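Local coordinates for protein probable chitinase A (Chromobacterium violaceum, PDB 4TX8) that probably hydrolyses chitin as a family 18 endochitinase, joining a catalytic barrel to a small module of a carbohydrate-binding family, at residues A[49-54]-A[70-75]; A[39-44]-A[62-67]; A[300-305]-A[320-325]; A[263-268]-A[326-331]. All blocks are in the same frame, centred on the assembly; numbering follows the deposited sequence.

Contact 1. Residues A[49-54]-A[70-75]; sequences TALVAH and LWTPGG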
loop_
_atom_site.group_PDB
_atom_site.type_symbol
_atom_site.label_atom_id
_atom_site.label_comp_id
_atom_site.label_asym_id
_atom_site.label_seq_id
_atom_site.Cartn_x
_atom_site.Cartn_y
_atom_site.Cartn_z
ATOM N N THR A 49 8.473 22.185 -11.678
ATOM C CA THR A 49 8.614 23.000 -12.875
ATOM C C THR A 49 7.266 23.602 -13.254
ATOM O O THR A 49 6.255 22.899 -13.281
ATOM C CB THR A 49 9.170 22.173 -14.050
ATOM O OG1 THR A 49 10.450 21.644 -13.691
ATOM C CG2 THR A 49 9.317 23.029 -15.296
ATOM N N ALA A 50 7.256 24.901 -13.540
ATOM C CA ALA A 50 6.023 25.601 -13.889
ATOM C C ALA A 50 5.461 25.136 -15.230
ATOM O O ALA A 50 6.186 25.034 -16.220
ATOM C CB ALA A 50 6.258 27.106 -13.916
ATOM N N LEU A 51 4.161 24.861 -15.248
ATOM C CA LEU A 51 3.465 24.442 -16.460
ATOM C C LEU A 51 2.819 25.625 -17.166
ATOM O O LEU A 51 2.572 25.586 -18.371
ATOM C CB LEU A 51 2.396 23.401 -16.125
ATOM C CG LEU A 51 2.898 22.044 -15.637
ATOM C CD1 LEU A 51 1.744 21.218 -15.102
ATOM C CD2 LEU A 51 3.591 21.324 -16.778
ATOM N N VAL A 52 2.537 26.671 -16.397
ATOM C CA VAL A 52 1.799 27.825 -16.887
ATOM C C VAL A 52 2.435 29.115 -16.389
ATOM O O VAL A 52 2.796 29.216 -15.216
ATOM C CB VAL A 52 0.319 27.784 -16.431
ATOM C CG1 VAL A 52 -0.428 29.012 -16.915
ATOM C CG2 VAL A 52 -0.367 26.510 -16.915
ATOM N N ALA A 53 2.587 30.093 -17.277
ATOM C CA ALA A 53 3.026 31.421 -16.865
ATOM C C ALA A 53 1.939 32.058 -16.011
ATOM O O ALA A 53 0.824 32.282 -16.478
ATOM C CB ALA A 53 3.341 32.291 -18.068
ATOM N N HIS A 54 2.265 32.343 -14.757
ATOM C CA HIS A 54 1.276 32.852 -13.818
ATOM C C HIS A 54 1.929 33.503 -12.614
ATOM O O HIS A 54 3.129 33.351 -12.379
ATOM C CB HIS A 54 0.375 31.721 -13.329
ATOM C CG HIS A 54 1.046 30.823 -12.340
ATOM N ND1 HIS A 54 2.070 29.968 -12.690
ATOM C CD2 HIS A 54 0.865 30.665 -11.007
ATOM C CE1 HIS A 54 2.481 29.314 -11.621
ATOM N NE2 HIS A 54 1.766 29.717 -10.585
ATOM N N LEU A 70 -0.591 23.761 -12.310
ATOM C CA LEU A 70 0.411 24.828 -12.368
ATOM C C LEU A 70 1.839 24.309 -12.272
ATOM O O LEU A 70 2.759 24.897 -12.843
ATOM C CB LEU A 70 0.180 25.849 -11.250
ATOM C CG LEU A 70 -0.990 26.816 -11.405
ATOM C CD1 LEU A 70 -1.110 27.673 -10.156
ATOM C CD2 LEU A 70 -0.803 27.685 -12.641
ATOM N N TRP A 71 2.019 23.216 -11.538
ATOM C CA TRP A 71 3.353 22.707 -11.241
ATOM C C TRP A 71 3.464 21.206 -11.461
ATOM O O TRP A 71 2.591 20.441 -11.045
ATOM C CB TRP A 71 3.738 23.033 -9.795
ATOM C CG TRP A 71 3.774 24.494 -9.492
ATOM C CD1 TRP A 71 2.782 25.239 -8.922
ATOM C CD2 TRP A 71 4.856 25.396 -9.749
ATOM N NE1 TRP A 71 3.183 26.549 -8.805
ATOM C CE2 TRP A 71 4.452 26.671 -9.306
ATOM C CE3 TRP A 71 6.129 25.247 -10.309
ATOM C CZ2 TRP A 71 5.274 27.789 -9.408
ATOM C CZ3 TRP A 71 6.941 26.357 -10.408
ATOM C CH2 TRP A 71 6.511 27.613 -9.961
ATOM N N THR A 72 4.544 20.788 -12.108
ATOM C CA THR A 72 4.867 19.371 -12.191
ATOM C C THR A 72 6.171 19.105 -11.441
ATOM O O THR A 72 7.124 19.876 -11.553
ATOM C CB THR A 72 4.980 18.888 -13.654
ATOM O OG1 THR A 72 5.433 17.529 -13.679
ATOM C CG2 THR A 72 5.947 19.748 -14.442
ATOM N N PRO A 73 6.206 18.020 -10.651
ATOM C CA PRO A 73 7.410 17.650 -9.899
ATOM C C PRO A 73 8.596 17.403 -10.822
ATOM O O PRO A 73 8.429 16.770 -11.862
ATOM C CB PRO A 73 6.999 16.356 -9.182
ATOM C CG PRO A 73 5.507 16.407 -9.128
ATOM C CD PRO A 73 5.088 17.097 -10.392
ATOM N N GLY A 74 9.772 17.899 -10.450
ATOM C CA GLY A 74 10.966 17.694 -11.249
ATOM C C GLY A 74 11.664 18.988 -11.618
ATOM O O GLY A 74 11.146 20.076 -11.366
ATOM N N GLY A 75 12.846 18.867 -12.217
ATOM C CA GLY A 75 13.634 20.020 -12.617
ATOM C C GLY A 75 14.769 20.327 -11.657
ATOM O O GLY A 75 14.824 19.783 -10.553
HETATM O O HOH W 1 2.085 29.060 -7.900
#
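With chi1 of H54 at 75°, its CG sits between the backbone N and the carbonyl carbon, and the imidazole is brought over the branched end of L70; W71, its CG anti to the carbonyl carbon, lays its indole along A50. The methyl CD2 of L70 stands 3.6 Å from the centroid of the H54 ring, only 6° off the ring normal, a CH-pi contact over the middle of the face, while L70 CD1 reaches the NE2 side of the same ring. Two bonds near the ring plane fix the rotation of the imidazole: H54 ND1 donates to V52 O at 2.7 Å, and a water lies 2.8 Å from H54 NE2. That water also accepts from W71 NE1, so the two rings, whose planes are 74° apart, share one solvent molecule. The backbone that carries W71 and A50 is the antiparallel pairing of strands 46-50 and 71-73 in the three-stranded sheet of a family 5/12 carbohydrate-binding module. T49 and T72 form a hydrogen-bonded pair, T49 N to T72 O at 2.7 Å and T72 N to T49 O at 3.0 Å; A50 and W71 form the non-hydrogen-bonded pair on the other face, where A50 CB lies 3.7 Å from W71 CZ3. Past the strand end, L51 N still donates to L70 O. T49 OG1 adds a bond to G74 O of 2.9 Å, reaching it from above the carbonyl plane. The neighbouring G75 touches a bound N-acetylglucosamine and is hydrogen-bonded to N47 through its carbonyl oxygen.

Contact 2. Residues A[39-44]-A[62-67]; sequences DVVSYN and WNPAAS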
loop_
_atom_site.group_PDB
_atom_site.type_symbol
_atom_site.label_atom_id
_atom_site.label_comp_id
_atom_site.label_asym_id
_atom_site.label_seq_id
_atom_site.Cartn_x
_atom_site.Cartn_y
_atom_site.Cartn_z
ATOM N N ASP A 39 9.998 27.581 -15.343
ATOM C CA ASP A 39 10.614 28.027 -14.093
ATOM C C ASP A 39 10.639 26.901 -13.065
ATOM O O ASP A 39 9.652 26.191 -12.884
ATOM C CB ASP A 39 9.870 29.234 -13.514
ATOM C CG ASP A 39 10.281 30.542 -14.160
ATOM O OD1 ASP A 39 11.105 30.521 -15.098
ATOM O OD2 ASP A 39 9.768 31.596 -13.730
ATOM N N VAL A 40 11.771 26.744 -12.388
ATOM C CA VAL A 40 11.913 25.707 -11.377
ATOM C C VAL A 40 12.041 26.321 -9.987
ATOM O O VAL A 40 12.894 27.173 -9.754
ATOM C CB VAL A 40 13.135 24.812 -11.656
ATOM C CG1 VAL A 40 13.198 23.669 -10.655
ATOM C CG2 VAL A 40 13.081 24.272 -13.075
ATOM N N VAL A 41 11.188 25.887 -9.065
ATOM C CA VAL A 41 11.244 26.377 -7.695
ATOM C C VAL A 41 11.428 25.233 -6.706
ATOM O O VAL A 41 11.229 24.069 -7.045
ATOM C CB VAL A 41 9.970 27.157 -7.315
ATOM C CG1 VAL A 41 9.757 28.319 -8.265
ATOM C CG2 VAL A 41 8.760 26.231 -7.313
ATOM N N SER A 42 11.808 25.575 -5.480
ATOM C CA SER A 42 11.918 24.595 -4.411
ATOM C C SER A 42 10.715 24.693 -3.482
ATOM O O SER A 42 10.311 25.786 -3.087
ATOM C CB SER A 42 13.214 24.790 -3.622
ATOM O OG SER A 42 13.279 23.889 -2.529
ATOM N N TYR A 43 10.142 23.544 -3.142
ATOM C CA TYR A 43 9.001 23.489 -2.237
ATOM C C TYR A 43 8.990 22.146 -1.515
ATOM O O TYR A 43 9.097 21.097 -2.151
ATOM C CB TYR A 43 7.692 23.705 -3.001
ATOM C CG TYR A 43 6.480 23.814 -2.108
ATOM C CD1 TYR A 43 6.191 24.996 -1.439
ATOM C CD2 TYR A 43 5.622 22.736 -1.936
ATOM C CE1 TYR A 43 5.084 25.101 -0.621
ATOM C CE2 TYR A 43 4.512 22.830 -1.120
ATOM C CZ TYR A 43 4.248 24.015 -0.466
ATOM O OH TYR A 43 3.142 24.111 0.345
ATOM N N ASN A 44 8.861 22.192 -0.190
ATOM C CA ASN A 44 9.032 21.013 0.660
ATOM C C ASN A 44 10.359 20.319 0.373
ATOM O O ASN A 44 10.446 19.091 0.395
ATOM C CB ASN A 44 7.872 20.026 0.482
ATOM C CG ASN A 44 6.575 20.533 1.085
ATOM O OD1 ASN A 44 6.570 21.498 1.847
ATOM N ND2 ASN A 44 5.467 19.874 0.754
ATOM N N TRP A 62 -1.829 28.701 -4.140
ATOM C CA TRP A 62 -1.557 27.900 -5.329
ATOM C C TRP A 62 -0.166 27.267 -5.267
ATOM O O TRP A 62 0.628 27.401 -6.201
ATOM C CB TRP A 62 -1.679 28.757 -6.589
ATOM C CG TRP A 62 -3.063 29.254 -6.854
ATOM C CD1 TRP A 62 -4.214 28.830 -6.259
ATOM C CD2 TRP A 62 -3.442 30.276 -7.785
ATOM N NE1 TRP A 62 -5.290 29.524 -6.761
ATOM C CE2 TRP A 62 -4.844 30.417 -7.701
ATOM C CE3 TRP A 62 -2.736 31.086 -8.681
ATOM C CZ2 TRP A 62 -5.550 31.335 -8.479
ATOM C CZ3 TRP A 62 -3.441 31.998 -9.456
ATOM C CH2 TRP A 62 -4.833 32.114 -9.347
ATOM N N ASN A 63 0.131 26.581 -4.166
ATOM C CA ASN A 63 1.462 26.012 -3.982
ATOM C C ASN A 63 1.641 24.753 -4.834
ATOM O O ASN A 63 0.659 24.107 -5.202
ATOM C CB ASN A 63 1.729 25.723 -2.495
ATOM C CG ASN A 63 0.929 24.548 -1.967
ATOM O OD1 ASN A 63 1.207 23.392 -2.291
ATOM N ND2 ASN A 63 -0.058 24.838 -1.127
ATOM N N PRO A 64 2.899 24.414 -5.169
ATOM C CA PRO A 64 3.185 23.278 -6.053
ATOM C C PRO A 64 2.587 21.936 -5.607
ATOM O O PRO A 64 2.214 21.138 -6.465
ATOM C CB PRO A 64 4.713 23.214 -6.038
ATOM C CG PRO A 64 5.135 24.627 -5.825
ATOM C CD PRO A 64 4.116 25.196 -4.873
ATOM N N ALA A 65 2.494 21.690 -4.304
ATOM C CA ALA A 65 1.948 20.423 -3.819
ATOM C C ALA A 65 0.436 20.373 -3.985
ATOM O O ALA A 65 -0.163 19.298 -4.033
ATOM C CB ALA A 65 2.328 20.196 -2.359
ATOM N N ALA A 66 -0.181 21.542 -4.079
ATOM C CA ALA A 66 -1.631 21.622 -4.161
ATOM C C ALA A 66 -2.124 21.929 -5.574
ATOM O O ALA A 66 -3.323 21.921 -5.825
ATOM C CB ALA A 66 -2.144 22.679 -3.190
ATOM N N SER A 67 -1.211 22.192 -6.503
ATOM C CA SER A 67 -1.628 22.707 -7.806
ATOM C C SER A 67 -0.934 22.040 -8.993
ATOM O O SER A 67 -0.011 22.606 -9.577
ATOM C CB SER A 67 -1.386 24.217 -7.850
ATOM O OG SER A 67 -1.716 24.803 -6.600
HETATM O O HOH W 2 1.030 22.215 0.767
#
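Y43 and P64 carry most of this interface, with N63 and A65 at the far end of the phenol ring. The ring of Y43 extends from strand 40-43 with CG anti to the backbone N (chi1 -174°), which carries it across to the loop 62-67. P64 meets it over one face: its CD lies 4.0 Å from the ring centroid and 15° off the normal, a CH-pi contact displaced toward the CG side. On the opposite face lies the amide oxygen of N44, whose ND2 bonds to D405. A65 CB approaches from the edge, 3.6 Å from Y43 CE2. The hydroxyl end of Y43 crosses the amide of N63 at a slant, the planes 14° apart, with Y43 OH 3.2 Å from N63 CG. A water 2.9 Å from Y43 OH also donates a weak bond to N63 OD1, while N63 ND2 is hydrogen-bonded to N61 OD1. The loop is kept in shape by N63 O, which accepts from S67 OG at 2.8 Å and from A66 N on the opposite face of the carbonyl plane. P64 also packs on Y48, W29 and W71, an aromatic cluster between loop and three-stranded antiparallel sheet in this family 5/12 carbohydrate-binding module.

Contact 3. Residues A[300-305]-A[320-325]; sequences YTPYST and SKMLIE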
loop_
_atom_site.group_PDB
_atom_site.type_symbol
_atom_site.label_atom_id
_atom_site.label_comp_id
_atom_site.label_asym_id
_atom_site.label_seq_id
_atom_site.Cartn_x
_atom_site.Cartn_y
_atom_site.Cartn_z
ATOM N N TYR A 300 -8.351 -1.730 19.107
ATOM C CA TYR A 300 -8.343 -2.424 20.391
ATOM C C TYR A 300 -7.415 -3.635 20.329
ATOM O O TYR A 300 -7.651 -4.576 19.567
ATOM C CB TYR A 300 -9.759 -2.851 20.789
ATOM C CG TYR A 300 -9.881 -3.359 22.217
ATOM C CD1 TYR A 300 -9.477 -4.647 22.561
ATOM C CD2 TYR A 300 -10.409 -2.554 23.218
ATOM C CE1 TYR A 300 -9.588 -5.114 23.860
ATOM C CE2 TYR A 300 -10.524 -3.015 24.524
ATOM C CZ TYR A 300 -10.112 -4.297 24.837
ATOM O OH TYR A 300 -10.225 -4.766 26.128
ATOM N N THR A 301 -6.359 -3.601 21.134
ATOM C CA THR A 301 -5.375 -4.678 21.167
ATOM C C THR A 301 -5.283 -5.265 22.572
ATOM O O THR A 301 -5.769 -4.661 23.529
ATOM C CB THR A 301 -3.979 -4.181 20.732
ATOM O OG1 THR A 301 -3.360 -3.479 21.817
ATOM C CG2 THR A 301 -4.086 -3.270 19.518
ATOM N N PRO A 302 -4.668 -6.451 22.706
ATOM C CA PRO A 302 -4.483 -6.988 24.058
ATOM C C PRO A 302 -3.316 -6.358 24.820
ATOM O O PRO A 302 -2.983 -6.834 25.901
ATOM C CB PRO A 302 -4.216 -8.476 23.810
ATOM C CG PRO A 302 -3.663 -8.538 22.435
ATOM C CD PRO A 302 -4.348 -7.446 21.666
ATOM N N TYR A 303 -2.715 -5.299 24.286
ATOM C CA TYR A 303 -1.493 -4.768 24.881
ATOM C C TYR A 303 -1.715 -3.474 25.660
ATOM O O TYR A 303 -0.765 -2.875 26.163
ATOM C CB TYR A 303 -0.439 -4.564 23.795
ATOM C CG TYR A 303 -0.374 -5.736 22.844
ATOM C CD1 TYR A 303 -0.029 -7.004 23.299
ATOM C CD2 TYR A 303 -0.676 -5.581 21.499
ATOM C CE1 TYR A 303 0.020 -8.081 22.436
ATOM C CE2 TYR A 303 -0.627 -6.652 20.629
ATOM C CZ TYR A 303 -0.279 -7.899 21.101
ATOM O OH TYR A 303 -0.231 -8.963 20.233
ATOM N N SER A 304 -2.972 -3.060 25.771
ATOM C CA SER A 304 -3.330 -1.887 26.560
ATOM C C SER A 304 -4.769 -1.999 27.057
ATOM O O SER A 304 -5.610 -2.616 26.404
ATOM C CB SER A 304 -3.146 -0.609 25.740
ATOM O OG SER A 304 -3.552 0.532 26.478
ATOM N N THR A 305 -5.048 -1.403 28.213
ATOM C CA THR A 305 -6.387 -1.460 28.796
ATOM C C THR A 305 -7.393 -0.700 27.935
ATOM O O THR A 305 -8.586 -1.010 27.941
ATOM C CB THR A 305 -6.415 -0.888 30.230
ATOM O OG1 THR A 305 -5.966 0.473 30.219
ATOM C CG2 THR A 305 -5.521 -1.707 31.152
ATOM N N SER A 320 0.792 -4.570 14.448
ATOM C CA SER A 320 1.807 -5.473 13.926
ATOM C C SER A 320 2.077 -6.631 14.888
ATOM O O SER A 320 2.275 -7.764 14.453
ATOM C CB SER A 320 3.096 -4.703 13.634
ATOM O OG SER A 320 2.852 -3.664 12.697
ATOM N N LYS A 321 2.075 -6.350 16.188
ATOM C CA LYS A 321 2.253 -7.399 17.190
ATOM C C LYS A 321 1.157 -8.452 17.093
ATOM O O LYS A 321 1.437 -9.645 17.145
ATOM C CB LYS A 321 2.273 -6.817 18.604
ATOM C CG LYS A 321 3.614 -6.259 19.029
ATOM C CD LYS A 321 3.552 -5.713 20.444
ATOM C CE LYS A 321 3.209 -6.805 21.441
ATOM N NZ LYS A 321 3.173 -6.283 22.833
ATOM N N MET A 322 -0.086 -8.008 16.947
ATOM C CA MET A 322 -1.211 -8.933 16.860
ATOM C C MET A 322 -1.044 -9.910 15.698
ATOM O O MET A 322 -1.345 -11.097 15.827
ATOM C CB MET A 322 -2.528 -8.168 16.725
ATOM C CG MET A 322 -2.916 -7.402 17.982
ATOM S SD MET A 322 -4.499 -6.559 17.839
ATOM C CE MET A 322 -5.611 -7.953 17.637
ATOM N N LEU A 323 -0.541 -9.414 14.572
ATOM C CA LEU A 323 -0.352 -10.254 13.394
ATOM C C LEU A 323 0.812 -11.226 13.564
ATOM O O LEU A 323 0.810 -12.312 12.988
ATOM C CB LEU A 323 -0.137 -9.389 12.152
ATOM C CG LEU A 323 -1.411 -8.761 11.585
ATOM C CD1 LEU A 323 -1.081 -7.712 10.541
ATOM C CD2 LEU A 323 -2.308 -9.838 10.994
ATOM N N ILE A 324 1.800 -10.840 14.364
ATOM C CA ILE A 324 2.977 -11.680 14.563
ATOM C C ILE A 324 2.806 -12.666 15.721
ATOM O O ILE A 324 3.143 -13.843 15.586
ATOM C CB ILE A 324 4.240 -10.823 14.793
ATOM C CG1 ILE A 324 4.490 -9.928 13.574
ATOM C CG2 ILE A 324 5.452 -11.708 15.061
ATOM C CD1 ILE A 324 5.625 -8.942 13.752
ATOM N N GLU A 325 2.281 -12.199 16.851
ATOM C CA GLU A 325 2.108 -13.074 18.015
ATOM C C GLU A 325 0.868 -13.947 17.885
ATOM O O GLU A 325 0.820 -15.060 18.407
ATOM C CB GLU A 325 1.998 -12.270 19.316
ATOM C CG GLU A 325 2.835 -11.012 19.395
ATOM C CD GLU A 325 4.270 -11.268 19.772
ATOM O OE1 GLU A 325 4.719 -12.432 19.699
ATOM O OE2 GLU A 325 4.953 -10.288 20.143
#
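A type I beta turn, T301 to S304, packs here against the last turns of helix 313-325, and Y303 and K321 form the cation-pi pair between them. K321 bends at chi3 (62°), which folds its end over the phenol ring. K321 CE stands over the centre of the Y303 ring, 3.6 Å from the centroid, and NZ is equally near but inclined 25° from the normal, toward the CD1 side. The ammonium also donates to the backbone oxygen of K383, so it has both an aromatic face and a carbonyl oxygen as partners. P302 CG lies against the opposite face of the same ring, leaving the phenol sandwiched between a lysine chain and a proline. Both segments belong to the family 18 catalytic domain, a TIM barrel, and the turn lies in the long connection that follows barrel strand 288-292 and leads into helix 313-325. T301 OG1 accepts from Y303 N at 3.1 Å, an ST turn that ties the backbone of Y303 to T301 within the beta turn. Along the helix side, M322 CG comes 3.6 Å from Y303 CE2. M322 runs extended through chi2 (-178°), which carries its sulfur SD to 3.7 Å from T301 CG2 and 3.9 Å from P302 CD, an apolar patch between turn and helix. The hydroxyl of Y303 ends near the helix backbone, with Y303 OH 3.4 Å from M322 N and not bonded to it, and E325 CG 3.8 Å from Y303 OH. T301 also touches L308.

Contact 4. Residues A[263-268]-A[326-331]; sequences GGFVAY and GFPIAN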
loop_
_atom_site.group_PDB
_atom_site.type_symbol
_atom_site.label_atom_id
_atom_site.label_comp_id
_atom_site.label_asym_id
_atom_site.label_seq_id
_atom_site.Cartn_x
_atom_site.Cartn_y
_atom_site.Cartn_z
ATOM N N GLY A 263 -9.728 -6.493 14.073
ATOM C CA GLY A 263 -11.076 -6.305 14.584
ATOM C C GLY A 263 -11.690 -7.598 15.096
ATOM O O GLY A 263 -12.532 -7.582 15.993
ATOM N N GLY A 264 -11.254 -8.721 14.529
ATOM C CA GLY A 264 -11.736 -10.033 14.927
ATOM C C GLY A 264 -11.500 -10.365 16.388
ATOM O O GLY A 264 -12.199 -11.200 16.964
ATOM N N PHE A 265 -10.505 -9.718 16.987
ATOM C CA PHE A 265 -10.204 -9.900 18.405
ATOM C C PHE A 265 -11.388 -9.482 19.264
ATOM O O PHE A 265 -11.652 -10.059 20.313
ATOM C CB PHE A 265 -8.956 -9.094 18.787
ATOM C CG PHE A 265 -8.642 -9.102 20.262
ATOM C CD1 PHE A 265 -8.554 -10.294 20.963
ATOM C CD2 PHE A 265 -8.403 -7.915 20.939
ATOM C CE1 PHE A 265 -8.257 -10.300 22.320
ATOM C CE2 PHE A 265 -8.101 -7.914 22.292
ATOM C CZ PHE A 265 -8.028 -9.111 22.984
ATOM N N VAL A 266 -12.118 -8.489 18.776
ATOM C CA VAL A 266 -13.131 -7.804 19.558
ATOM C C VAL A 266 -14.550 -8.112 19.062
ATOM O O VAL A 266 -15.510 -8.079 19.835
ATOM C CB VAL A 266 -12.847 -6.277 19.537
ATOM C CG1 VAL A 266 -13.999 -5.484 18.936
ATOM C CG2 VAL A 266 -12.473 -5.790 20.921
ATOM N N ALA A 267 -14.670 -8.435 17.777
ATOM C CA ALA A 267 -15.956 -8.787 17.176
ATOM C C ALA A 267 -15.755 -9.692 15.961
ATOM O O ALA A 267 -14.847 -9.474 15.161
ATOM C CB ALA A 267 -16.725 -7.528 16.779
ATOM N N TYR A 268 -16.596 -10.714 15.830
ATOM C CA TYR A 268 -16.519 -11.616 14.682
ATOM C C TYR A 268 -17.886 -11.758 14.021
ATOM O O TYR A 268 -18.748 -12.493 14.500
ATOM C CB TYR A 268 -15.981 -12.989 15.100
ATOM C CG TYR A 268 -15.500 -13.829 13.937
ATOM C CD1 TYR A 268 -14.358 -13.475 13.231
ATOM C CD2 TYR A 268 -16.187 -14.972 13.541
ATOM C CE1 TYR A 268 -13.910 -14.233 12.162
ATOM C CE2 TYR A 268 -15.746 -15.739 12.472
ATOM C CZ TYR A 268 -14.606 -15.363 11.786
ATOM O OH TYR A 268 -14.158 -16.114 10.723
ATOM N N GLY A 326 -0.143 -13.427 17.201
ATOM C CA GLY A 326 -1.432 -14.088 17.155
ATOM C C GLY A 326 -2.339 -13.536 18.235
ATOM O O GLY A 326 -1.886 -12.820 19.130
ATOM N N PHE A 327 -3.622 -13.867 18.154
ATOM C CA PHE A 327 -4.603 -13.354 19.100
ATOM C C PHE A 327 -5.889 -14.171 19.051
ATOM O O PHE A 327 -6.199 -14.787 18.029
ATOM C CB PHE A 327 -4.896 -11.876 18.820
ATOM C CG PHE A 327 -5.383 -11.602 17.424
ATOM C CD1 PHE A 327 -4.485 -11.337 16.398
ATOM C CD2 PHE A 327 -6.741 -11.589 17.142
ATOM C CE1 PHE A 327 -4.933 -11.077 15.111
ATOM C CE2 PHE A 327 -7.196 -11.329 15.861
ATOM C CZ PHE A 327 -6.290 -11.072 14.843
ATOM N N PRO A 328 -6.637 -14.196 20.164
ATOM C CA PRO A 328 -7.913 -14.917 20.167
ATOM C C PRO A 328 -8.976 -14.203 19.333
ATOM O O PRO A 328 -8.977 -12.979 19.227
ATOM C CB PRO A 328 -8.300 -14.949 21.650
ATOM C CG PRO A 328 -7.574 -13.809 22.260
ATOM C CD PRO A 328 -6.290 -13.674 21.497
ATOM N N ILE A 329 -9.870 -14.980 18.737
ATOM C CA ILE A 329 -10.946 -14.432 17.928
ATOM C C ILE A 329 -12.244 -14.506 18.714
ATOM O O ILE A 329 -12.537 -15.528 19.324
ATOM C CB ILE A 329 -11.078 -15.194 16.589
ATOM C CG1 ILE A 329 -9.783 -15.068 15.780
ATOM C CG2 ILE A 329 -12.258 -14.679 15.781
ATOM C CD1 ILE A 329 -9.743 -15.935 14.542
ATOM N N ALA A 330 -13.024 -13.427 18.710
ATOM C CA ALA A 330 -14.325 -13.427 19.386
ATOM C C ALA A 330 -15.320 -14.331 18.651
ATOM O O ALA A 330 -16.425 -13.918 18.307
ATOM C CB ALA A 330 -14.861 -12.014 19.491
ATOM N N ASN A 331 -14.901 -15.570 18.424
ATOM C CA ASN A 331 -15.602 -16.534 17.581
ATOM C C ASN A 331 -16.965 -16.964 18.108
ATOM O O ASN A 331 -17.904 -17.188 17.338
ATOM C CB ASN A 331 -14.724 -17.777 17.405
ATOM C CG ASN A 331 -14.842 -18.386 16.031
ATOM O OD1 ASN A 331 -13.867 -18.902 15.487
ATOM N ND2 ASN A 331 -16.037 -18.324 15.453
HETATM O O HOH W 3 -18.374 -11.442 17.920
#
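The carbonyl oxygen of G264 takes the one direct hydrogen bond across this contact, 2.9 Å from A330 N, the donor lying nearly along the C=O axis and the N-H pointing at it with an angle of 168°. The same oxygen is approached by the CA-H of I329, and the reciprocal backbone touch is from F265 CA to P328 O. A water completes the polar link farther on: it accepts from Y268 N and donates to A330 O. A330 is the centre of an inverse gamma turn, and its CB lies against the backbone of residues 264-267. Aromatic side chains flank the bond along the segments. F265, its CG anti to the backbone N (chi1 174°), lays its ring beside P328, both side chains pointing the same way; F265 CE1 is 3.6 Å from P328 CG, and P328 O sits in the ring plane at the edge, 3.2 Å from F265 CD1. F265 CB packs at 3.7 Å against CD2 of F327, a ring that also meets F337 across the two-stranded hairpin of 326-328 and 336-338. At the other end I329 CG2 touches Y268 CD1 at 3.5 Å, and both residues lean on helix 276-281, I329 through L276 and Y268 through P277. The loop after barrel strand 251-254 is thus joined to the hairpin following helix 313-325 mainly by nonpolar contact, with one straight backbone bond and one bridging water fixing how the two segments lie against each other.

The four contacts fall into two groups, and along the chain contacts 1 and 2 close before 3 and 4 open. Contacts 1 and 2 have centres about 8 Å apart in the carbohydrate-binding module; their segments alternate along the sequence, strand 46-50 lies between 40-43 and 71-73 in one sheet, and W71 packs on both P64 and V41. Contacts 3 and 4, about 11 Å apart between centres, belong to the catalytic barrel; contact 3 is nested inside the loop that contact 4 closes, and M322 touches both F265 and F327. The module's sheet and loop lean on the barrel region 399-405, through R403, R404 and D405, whereas contact 4 lies across the chain's centre, about 50 Å from contact 1 between centres.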